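Long-range contact in non-toxic crystal protein (Bacillus thuringiensis, PDB 2D42), which is a non-toxic protein of parasporal inclusions whose elongated, strand-rich structure closely resembles that of beta-pore-forming toxins: residues T82-T94 and F222-L234. Residues are numbered along the deposited sequence; the frame is centred on the assembly and turned at random.
Sequences TSRTSSQTRDGVT and FTGEGTISGQIGL
Glu225 O is gripped by two backbone donors, Arg90 N at 2.8 Å and Asp91 N at 2.9 Å, the signature of a classic beta bulge. The bulge shifts by one residue the register of two antiparallel strands in the long sheet of this aerolysin/ETX-like protein, and there residues 82-94 turn a corner while residues 222-234 run on. Asp91 O closes the site by accepting a hydrogen bond from Glu225 N. The side chains of Arg90 and Glu225 leave the bulge side by side. Both start with CG anti to the backbone N (chi1 170° and -179°), and their extended chains bring Arg90 NH1 to Glu225 OE2 at 3.1 Å in a salt bridge. OE2 is met on its syn side, somewhat out of the carboxylate plane, and the two flat groups stand nearly perpendicular, so the bridge rests on one N-H rather than a flat paired contact. Past the corner, Val93 CG1 sits over one face of the Phe222 ring, 3.9 Å from its centroid and displaced toward the rim, a CH-pi contact; Asp91 O lies at the ring edge. Phe211 also meets this ring. Before the bulge, pairs of backbone hydrogen bonds join Gln88 to Thr227 and Ser86 to Ser229, and Gln231 N donates to Arg84 O. Gly226 and Gly230 pair with Thr89 and Thr85 in non-hydrogen-bonded positions, with Gly230 CA only 3.9 Å from Thr85 CA. Thr85, Ser87 and Thr89 put their hydroxyls on the face with Ile228, where they hydrogen-bond to the carbonyl oxygens of Ala119, Glu121 and Ala123. Beside them Ile228 directs CG2, anti to its own carbonyl carbon, against Ser87 CB at 3.5 Å.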
# COMPACT_ATOMS: atom_id res chain seq x y z
N THR A 82 2.52 17.49 3.42
CA THR A 82 2.16 16.13 3.78
C THR A 82 0.93 15.65 3.04
O THR A 82 -0.14 16.25 3.15
CB THR A 82 1.87 16.01 5.27
OG1 THR A 82 3.05 16.31 6.01
CG2 THR A 82 1.40 14.60 5.61
N SER A 83 1.08 14.58 2.28
CA SER A 83 -0.04 14.00 1.54
C SER A 83 -0.31 12.61 2.10
O SER A 83 0.62 11.90 2.49
CB SER A 83 0.29 13.92 0.04
OG SER A 83 0.46 15.21 -0.52
N ARG A 84 -1.58 12.22 2.15
CA ARG A 84 -1.95 10.93 2.69
C ARG A 84 -2.47 9.94 1.67
O ARG A 84 -3.08 10.32 0.67
CB ARG A 84 -3.02 11.12 3.77
CG ARG A 84 -3.61 9.81 4.29
CD ARG A 84 -4.44 10.04 5.55
NE ARG A 84 -3.66 10.71 6.59
CZ ARG A 84 -4.10 10.93 7.83
NH1 ARG A 84 -5.32 10.53 8.18
NH2 ARG A 84 -3.33 11.56 8.71
N THR A 85 -2.21 8.67 1.93
CA THR A 85 -2.69 7.59 1.07
C THR A 85 -3.28 6.56 2.01
O THR A 85 -2.74 6.32 3.10
CB THR A 85 -1.57 6.95 0.25
OG1 THR A 85 -0.68 6.24 1.12
CG2 THR A 85 -0.79 8.01 -0.51
N SER A 86 -4.38 5.95 1.60
CA SER A 86 -5.03 4.95 2.42
C SER A 86 -5.32 3.69 1.60
O SER A 86 -5.66 3.78 0.42
CB SER A 86 -6.33 5.52 2.97
OG SER A 86 -6.98 4.58 3.81
N SER A 87 -5.16 2.52 2.21
CA SER A 87 -5.43 1.26 1.52
C SER A 87 -6.37 0.40 2.36
O SER A 87 -6.51 0.61 3.56
CB SER A 87 -4.14 0.49 1.28
OG SER A 87 -3.64 -0.05 2.49
N GLN A 88 -7.01 -0.58 1.72
CA GLN A 88 -7.92 -1.46 2.43
C GLN A 88 -8.13 -2.75 1.66
O GLN A 88 -8.58 -2.73 0.52
CB GLN A 88 -9.28 -0.79 2.66
CG GLN A 88 -10.25 -1.63 3.48
CD GLN A 88 -11.64 -1.05 3.54
OE1 GLN A 88 -12.45 -1.42 4.38
NE2 GLN A 88 -11.94 -0.14 2.62
N THR A 89 -7.82 -3.87 2.29
CA THR A 89 -8.00 -5.16 1.65
C THR A 89 -9.45 -5.60 1.60
O THR A 89 -10.21 -5.41 2.55
CB THR A 89 -7.22 -6.26 2.39
OG1 THR A 89 -5.82 -5.96 2.35
CG2 THR A 89 -7.50 -7.64 1.74
N ARG A 90 -9.82 -6.20 0.47
CA ARG A 90 -11.16 -6.73 0.27
C ARG A 90 -11.04 -8.26 0.37
O ARG A 90 -11.71 -8.90 1.19
CB ARG A 90 -11.70 -6.35 -1.10
CG ARG A 90 -12.99 -7.07 -1.45
CD ARG A 90 -13.44 -6.77 -2.87
NE ARG A 90 -14.70 -7.43 -3.16
CZ ARG A 90 -15.33 -7.36 -4.34
NH1 ARG A 90 -14.80 -6.66 -5.33
NH2 ARG A 90 -16.48 -7.99 -4.51
N ASP A 91 -10.19 -8.83 -0.48
CA ASP A 91 -9.95 -10.27 -0.46
C ASP A 91 -8.50 -10.54 -0.09
O ASP A 91 -7.58 -10.27 -0.87
CB ASP A 91 -10.27 -10.90 -1.82
CG ASP A 91 -11.74 -10.78 -2.19
OD1 ASP A 91 -12.58 -10.69 -1.27
OD2 ASP A 91 -12.06 -10.79 -3.40
N GLY A 92 -8.30 -11.05 1.12
CA GLY A 92 -6.95 -11.33 1.58
C GLY A 92 -6.77 -12.71 2.19
O GLY A 92 -7.59 -13.61 2.03
N VAL A 93 -5.67 -12.86 2.92
CA VAL A 93 -5.34 -14.13 3.55
C VAL A 93 -4.51 -13.86 4.80
O VAL A 93 -3.87 -12.81 4.90
CB VAL A 93 -4.55 -15.02 2.57
CG1 VAL A 93 -3.24 -14.34 2.16
CG2 VAL A 93 -4.26 -16.39 3.22
N THR A 94 -4.54 -14.79 5.75
CA THR A 94 -3.77 -14.64 6.99
C THR A 94 -3.44 -15.98 7.63
O THR A 94 -4.19 -16.95 7.49
CB THR A 94 -4.53 -13.79 8.04
OG1 THR A 94 -3.69 -13.60 9.19
CG2 THR A 94 -5.81 -14.48 8.46
N PHE A 222 -0.92 -16.68 -3.78
CA PHE A 222 -2.23 -16.10 -3.49
C PHE A 222 -2.46 -14.83 -4.29
O PHE A 222 -1.55 -14.01 -4.45
CB PHE A 222 -2.35 -15.77 -2.00
CG PHE A 222 -3.61 -15.01 -1.65
CD1 PHE A 222 -4.83 -15.66 -1.58
CD2 PHE A 222 -3.57 -13.63 -1.43
CE1 PHE A 222 -6.01 -14.95 -1.31
CE2 PHE A 222 -4.73 -12.91 -1.17
CZ PHE A 222 -5.96 -13.57 -1.10
N THR A 223 -3.67 -14.67 -4.80
CA THR A 223 -4.00 -13.45 -5.53
C THR A 223 -5.29 -12.89 -4.95
O THR A 223 -6.35 -13.51 -5.02
CB THR A 223 -4.16 -13.69 -7.04
OG1 THR A 223 -2.89 -14.02 -7.60
CG2 THR A 223 -4.69 -12.42 -7.73
N GLY A 224 -5.17 -11.71 -4.34
CA GLY A 224 -6.31 -11.06 -3.73
C GLY A 224 -6.58 -9.69 -4.33
O GLY A 224 -6.06 -9.33 -5.39
N GLU A 225 -7.38 -8.91 -3.61
CA GLU A 225 -7.76 -7.60 -4.10
C GLU A 225 -8.01 -6.59 -2.99
O GLU A 225 -8.43 -6.93 -1.89
CB GLU A 225 -9.03 -7.76 -4.94
CG GLU A 225 -9.58 -6.50 -5.55
CD GLU A 225 -10.98 -6.71 -6.07
OE1 GLU A 225 -11.22 -7.74 -6.74
OE2 GLU A 225 -11.85 -5.85 -5.81
N GLY A 226 -7.75 -5.32 -3.31
CA GLY A 226 -7.98 -4.26 -2.36
C GLY A 226 -8.22 -2.94 -3.08
O GLY A 226 -8.57 -2.91 -4.26
N THR A 227 -8.02 -1.83 -2.37
CA THR A 227 -8.18 -0.51 -2.97
C THR A 227 -7.24 0.44 -2.24
O THR A 227 -6.80 0.15 -1.13
CB THR A 227 -9.62 0.05 -2.80
OG1 THR A 227 -9.91 0.17 -1.40
CG2 THR A 227 -10.65 -0.88 -3.44
N ILE A 228 -6.91 1.55 -2.88
CA ILE A 228 -6.06 2.57 -2.27
C ILE A 228 -6.57 3.90 -2.77
O ILE A 228 -7.13 3.99 -3.86
CB ILE A 228 -4.57 2.46 -2.68
CG1 ILE A 228 -4.43 2.59 -4.19
CG2 ILE A 228 -3.97 1.17 -2.16
CD1 ILE A 228 -3.00 2.66 -4.66
N SER A 229 -6.38 4.94 -1.98
CA SER A 229 -6.80 6.27 -2.36
C SER A 229 -5.86 7.24 -1.67
O SER A 229 -5.31 6.92 -0.62
CB SER A 229 -8.24 6.53 -1.91
OG SER A 229 -8.30 6.58 -0.50
N GLY A 230 -5.66 8.40 -2.27
CA GLY A 230 -4.78 9.37 -1.64
C GLY A 230 -4.44 10.55 -2.51
O GLY A 230 -5.02 10.76 -3.57
N GLN A 231 -3.49 11.34 -2.04
CA GLN A 231 -3.06 12.53 -2.76
C GLN A 231 -1.55 12.60 -2.75
O GLN A 231 -0.90 12.01 -1.89
CB GLN A 231 -3.63 13.78 -2.10
CG GLN A 231 -5.14 13.85 -2.17
CD GLN A 231 -5.71 14.88 -1.22
OE1 GLN A 231 -6.78 15.45 -1.47
NE2 GLN A 231 -5.02 15.12 -0.11
N ILE A 232 -0.98 13.31 -3.72
CA ILE A 232 0.46 13.47 -3.79
C ILE A 232 0.84 14.74 -4.55
O ILE A 232 0.16 15.12 -5.52
CB ILE A 232 1.14 12.28 -4.51
CG1 ILE A 232 0.74 12.26 -5.98
CG2 ILE A 232 0.72 10.97 -3.88
CD1 ILE A 232 1.59 11.33 -6.81
N GLY A 233 1.91 15.38 -4.11
CA GLY A 233 2.40 16.57 -4.78
C GLY A 233 3.09 16.10 -6.05
O GLY A 233 3.94 15.22 -5.99
N LEU A 234 2.71 16.68 -7.19
CA LEU A 234 3.26 16.29 -8.48
C LEU A 234 4.39 17.19 -8.99
O LEU A 234 5.39 16.70 -9.52
CB LEU A 234 2.13 16.24 -9.53
CG LEU A 234 1.03 15.21 -9.22
CD1 LEU A 234 -0.09 15.30 -10.25
CD2 LEU A 234 1.65 13.81 -9.21